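Local coordinates for iron superoxide dismutase (Trypanosoma cruzi, PDB 2GPC), which catalyses the dismutation of superoxide into molecular oxygen and hydrogen peroxide, using one iron ion per subunit, at residues E97-F108 against L127-V138. Sequence-based numbering, arbitrary orientation.
Sequences EINASFGSFAKF and LVKDTNSGKLKV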
loop_
_atom_site.group_PDB
_atom_site.type_symbol
_atom_site.label_atom_id
_atom_site.label_comp_id
_atom_site.label_asym_id
_atom_site.label_seq_id
_atom_site.Cartn_x
_atom_site.Cartn_y
_atom_site.Cartn_z
ATOM N N GLU A 97 -6.727 -29.432 12.922
ATOM C CA GLU A 97 -5.535 -28.648 13.241
ATOM C C GLU A 97 -5.930 -27.214 13.614
ATOM O O GLU A 97 -5.371 -26.642 14.537
ATOM C CB GLU A 97 -4.516 -28.704 12.082
ATOM C CG GLU A 97 -3.981 -30.126 11.847
ATOM C CD GLU A 97 -2.567 -30.203 11.291
ATOM O OE1 GLU A 97 -1.735 -29.310 11.551
ATOM O OE2 GLU A 97 -2.271 -31.199 10.603
ATOM N N ILE A 98 -6.927 -26.657 12.931
ATOM C CA ILE A 98 -7.427 -25.323 13.286
ATOM C C ILE A 98 -8.036 -25.311 14.698
ATOM O O ILE A 98 -7.744 -24.423 15.501
ATOM C CB ILE A 98 -8.427 -24.801 12.226
ATOM C CG1 ILE A 98 -7.649 -24.340 10.991
ATOM C CG2 ILE A 98 -9.273 -23.633 12.779
ATOM C CD1 ILE A 98 -8.503 -23.948 9.821
ATOM N N ASN A 99 -8.851 -26.306 14.996
ATOM C CA ASN A 99 -9.488 -26.418 16.310
ATOM C C ASN A 99 -8.439 -26.577 17.427
ATOM O O ASN A 99 -8.563 -25.976 18.482
ATOM C CB ASN A 99 -10.464 -27.603 16.334
ATOM C CG ASN A 99 -11.695 -27.380 15.467
ATOM O OD1 ASN A 99 -12.048 -26.240 15.136
ATOM N ND2 ASN A 99 -12.343 -28.478 15.068
ATOM N N ALA A 100 -7.401 -27.372 17.171
ATOM C CA ALA A 100 -6.336 -27.621 18.143
ATOM C C ALA A 100 -5.479 -26.390 18.440
ATOM O O ALA A 100 -5.006 -26.224 19.567
ATOM C CB ALA A 100 -5.450 -28.753 17.673
ATOM N N SER A 101 -5.286 -25.532 17.439
ATOM C CA SER A 101 -4.417 -24.367 17.564
ATOM C C SER A 101 -5.160 -23.117 18.004
ATOM O O SER A 101 -4.589 -22.279 18.706
ATOM C CB SER A 101 -3.706 -24.079 16.235
ATOM O OG SER A 101 -2.661 -25.003 15.998
ATOM N N PHE A 102 -6.419 -22.986 17.592
ATOM C CA PHE A 102 -7.204 -21.761 17.812
ATOM C C PHE A 102 -8.418 -21.938 18.729
ATOM O O PHE A 102 -9.026 -20.947 19.142
ATOM C CB PHE A 102 -7.684 -21.184 16.476
ATOM C CG PHE A 102 -6.567 -20.766 15.556
ATOM C CD1 PHE A 102 -5.868 -19.596 15.780
ATOM C CD2 PHE A 102 -6.218 -21.543 14.466
ATOM C CE1 PHE A 102 -4.832 -19.210 14.930
ATOM C CE2 PHE A 102 -5.189 -21.164 13.619
ATOM C CZ PHE A 102 -4.491 -19.999 13.860
ATOM N N GLY A 103 -8.763 -23.189 19.039
ATOM C CA GLY A 103 -9.918 -23.525 19.853
ATOM C C GLY A 103 -11.105 -23.899 18.983
ATOM O O GLY A 103 -11.713 -24.959 19.161
ATOM N N SER A 104 -11.431 -23.027 18.032
ATOM C CA SER A 104 -12.491 -23.283 17.064
ATOM C C SER A 104 -12.225 -22.550 15.744
ATOM O O SER A 104 -11.376 -21.660 15.666
ATOM C CB SER A 104 -13.834 -22.822 17.623
ATOM O OG SER A 104 -13.843 -21.414 17.777
ATOM N N PHE A 105 -12.974 -22.927 14.720
ATOM C CA PHE A 105 -12.974 -22.190 13.472
ATOM C C PHE A 105 -13.351 -20.716 13.671
ATOM O O PHE A 105 -12.745 -19.847 13.065
ATOM C CB PHE A 105 -13.922 -22.816 12.453
ATOM C CG PHE A 105 -13.956 -22.064 11.157
ATOM C CD1 PHE A 105 -12.908 -22.181 10.251
ATOM C CD2 PHE A 105 -14.983 -21.182 10.881
ATOM C CE1 PHE A 105 -12.917 -21.458 9.068
ATOM C CE2 PHE A 105 -15.000 -20.460 9.693
ATOM C CZ PHE A 105 -13.965 -20.601 8.788
ATOM N N ALA A 106 -14.352 -20.448 14.504
ATOM C CA ALA A 106 -14.856 -19.089 14.702
ATOM C C ALA A 106 -13.763 -18.204 15.291
ATOM O O ALA A 106 -13.629 -17.049 14.915
ATOM C CB ALA A 106 -16.109 -19.085 15.618
ATOM N N LYS A 107 -12.973 -18.756 16.206
ATOM C CA LYS A 107 -11.894 -17.999 16.830
ATOM C C LYS A 107 -10.738 -17.742 15.839
ATOM O O LYS A 107 -10.180 -16.646 15.805
ATOM C CB LYS A 107 -11.397 -18.712 18.095
ATOM C CG LYS A 107 -12.299 -18.497 19.321
ATOM C CD LYS A 107 -11.893 -19.404 20.471
ATOM C CE LYS A 107 -12.654 -19.069 21.760
ATOM N NZ LYS A 107 -12.580 -20.194 22.753
ATOM N N PHE A 108 -10.392 -18.753 15.050
ATOM C CA PHE A 108 -9.415 -18.607 13.972
ATOM C C PHE A 108 -9.876 -17.510 13.013
ATOM O O PHE A 108 -9.110 -16.611 12.679
ATOM C CB PHE A 108 -9.241 -19.910 13.180
ATOM C CG PHE A 108 -8.750 -19.692 11.767
ATOM C CD1 PHE A 108 -7.441 -19.278 11.529
ATOM C CD2 PHE A 108 -9.602 -19.851 10.686
ATOM C CE1 PHE A 108 -6.994 -19.037 10.222
ATOM C CE2 PHE A 108 -9.162 -19.618 9.388
ATOM C CZ PHE A 108 -7.858 -19.219 9.161
ATOM N N LEU A 127 -2.287 -17.744 7.067
ATOM C CA LEU A 127 -2.327 -18.867 7.985
ATOM C C LEU A 127 -1.071 -19.672 7.688
ATOM O O LEU A 127 -0.790 -19.978 6.529
ATOM C CB LEU A 127 -3.563 -19.740 7.744
ATOM C CG LEU A 127 -3.691 -21.005 8.604
ATOM C CD1 LEU A 127 -3.788 -20.652 10.093
ATOM C CD2 LEU A 127 -4.886 -21.837 8.159
ATOM N N VAL A 128 -0.315 -20.002 8.731
ATOM C CA VAL A 128 0.891 -20.814 8.603
ATOM C C VAL A 128 0.875 -21.936 9.637
ATOM O O VAL A 128 0.157 -21.865 10.629
ATOM C CB VAL A 128 2.201 -19.975 8.794
ATOM C CG1 VAL A 128 2.323 -18.874 7.729
ATOM C CG2 VAL A 128 2.295 -19.392 10.192
ATOM N N LYS A 129 1.670 -22.965 9.394
ATOM C CA LYS A 129 1.962 -23.981 10.385
ATOM C C LYS A 129 3.404 -23.764 10.809
ATOM O O LYS A 129 4.302 -23.783 9.969
ATOM C CB LYS A 129 1.777 -25.377 9.782
ATOM C CG LYS A 129 2.133 -26.542 10.715
ATOM C CD LYS A 129 1.604 -27.848 10.113
ATOM C CE LYS A 129 1.507 -28.987 11.090
ATOM N NZ LYS A 129 0.950 -30.201 10.386
ATOM N N ASP A 130 3.613 -23.506 12.099
ATOM C CA ASP A 130 4.956 -23.380 12.660
ATOM C C ASP A 130 5.498 -24.774 12.952
ATOM O O ASP A 130 5.083 -25.411 13.922
ATOM C CB ASP A 130 4.918 -22.536 13.935
ATOM C CG ASP A 130 6.297 -22.187 14.454
ATOM O OD1 ASP A 130 7.299 -22.821 14.046
ATOM O OD2 ASP A 130 6.460 -21.290 15.297
ATOM N N THR A 131 6.404 -25.258 12.103
ATOM C CA THR A 131 6.940 -26.617 12.247
ATOM C C THR A 131 7.903 -26.773 13.423
ATOM O O THR A 131 8.292 -27.881 13.731
ATOM C CB THR A 131 7.606 -27.106 10.942
ATOM O OG1 THR A 131 8.633 -26.193 10.526
ATOM C CG2 THR A 131 6.613 -27.119 9.803
ATOM N N ASN A 132 8.280 -25.681 14.087
ATOM C CA ASN A 132 8.964 -25.794 15.377
ATOM C C ASN A 132 8.108 -26.463 16.457
ATOM O O ASN A 132 8.656 -27.123 17.342
ATOM C CB ASN A 132 9.430 -24.426 15.887
ATOM C CG ASN A 132 10.479 -23.794 14.990
ATOM O OD1 ASN A 132 11.022 -24.444 14.100
ATOM N ND2 ASN A 132 10.768 -22.520 15.225
ATOM N N SER A 133 6.788 -26.278 16.383
ATOM C CA SER A 133 5.842 -26.784 17.393
ATOM C C SER A 133 4.685 -27.650 16.847
ATOM O O SER A 133 4.072 -28.404 17.604
ATOM C CB SER A 133 5.242 -25.602 18.148
ATOM O OG SER A 133 4.368 -24.850 17.309
ATOM N N GLY A 134 4.397 -27.557 15.550
ATOM C CA GLY A 134 3.188 -28.129 14.976
ATOM C C GLY A 134 1.960 -27.229 15.040
ATOM O O GLY A 134 0.929 -27.568 14.465
ATOM N N LYS A 135 2.060 -26.077 15.704
ATOM C CA LYS A 135 0.886 -25.226 15.959
ATOM C C LYS A 135 0.614 -24.322 14.754
ATOM O O LYS A 135 1.545 -23.805 14.126
ATOM C CB LYS A 135 1.083 -24.371 17.225
ATOM C CG LYS A 135 0.023 -24.577 18.320
ATOM C CD LYS A 135 0.213 -25.899 19.048
ATOM C CE LYS A 135 -0.479 -25.928 20.414
ATOM N NZ LYS A 135 -1.856 -26.483 20.317
ATOM N N LEU A 136 -0.660 -24.152 14.424
ATOM C CA LEU A 136 -1.079 -23.196 13.407
ATOM C C LEU A 136 -1.081 -21.787 14.002
ATOM O O LEU A 136 -1.359 -21.614 15.192
ATOM C CB LEU A 136 -2.453 -23.561 12.846
ATOM C CG LEU A 136 -2.452 -24.488 11.624
ATOM C CD1 LEU A 136 -1.432 -25.612 11.736
ATOM C CD2 LEU A 136 -3.836 -25.048 11.373
ATOM N N LYS A 137 -0.745 -20.795 13.175
ATOM C CA LYS A 137 -0.709 -19.396 13.595
ATOM C C LYS A 137 -1.184 -18.463 12.476
ATOM O O LYS A 137 -0.959 -18.729 11.296
ATOM C CB LYS A 137 0.715 -18.992 13.987
ATOM C CG LYS A 137 1.248 -19.674 15.236
ATOM C CD LYS A 137 2.701 -19.287 15.452
ATOM C CE LYS A 137 3.304 -19.968 16.669
ATOM N NZ LYS A 137 4.746 -19.615 16.757
ATOM N N VAL A 138 -1.841 -17.376 12.867
ATOM C CA VAL A 138 -2.155 -16.284 11.964
ATOM C C VAL A 138 -0.949 -15.364 12.015
ATOM O O VAL A 138 -0.402 -15.091 13.092
ATOM C CB VAL A 138 -3.431 -15.527 12.376
ATOM C CG1 VAL A 138 -3.543 -14.178 11.638
ATOM C CG2 VAL A 138 -4.649 -16.371 12.124
HETATM O O HOH W 1 -1.535 -28.237 13.772
#
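Leu136 and Ser101 mark the crossing of helix 92-102 over edge strand 135-142: their CA atoms lie 5.5 Å apart, and the short axes of 97-102 and 135-138 cross at -75°. The bond from Leu136 N to Ser101 OG, at 2.7 Å and 156°, ties strand backbone directly to a helix side chain. Ser101 OG stands anti to the carbonyl carbon (chi1 -75°), which points it at that N-H.

Followed outward, Leu136 meets the helix at CB and at both methyls. Its CB rests against Ser101 and against Phe102 CE2 (3.7 Å); of the two methyls, CD1 approaches the carboxylate of Glu97, while CD2 lies over Glu97 CB and reaches Ile98 CG1 at 3.9 Å. Phe102 turns its edge to the hairpin, with Val138 N and Leu127 CD1 near the ring plane, and Phe108 CD1 sits over one face, offset toward the rim. Leu127 CD1 touches both rings, lying 3.6 Å from Phe108 CE1, and Val138 CG2 also touches both. Beyond them Trp187 packs on Ile98 and Phe108, and Leu156 of the central sheet backs Leu127 and Leu136.

At the hairpin end, Lys129 NZ enters the syn side of Glu97 OE1 (3.1 Å), with a weak bond to OE2, which also pairs with Lys93. A water donates to Glu97 OE1 and to Gly134 O, the latter in the G1 bulge of the 130-135 turn.

The contact thus joins the end of helix 92-102 and the start of helix 105-118 to β-hairpin 123-142 inside the C-terminal α+β domain of the iron/manganese superoxide dismutase fold. Its chemistry combines an apolar part beside the sheet, the Ser101 bond to strand backbone, and an ionic, hydrated margin, where two lysines around Glu97 would be expected to stabilise its carboxylate as the anion.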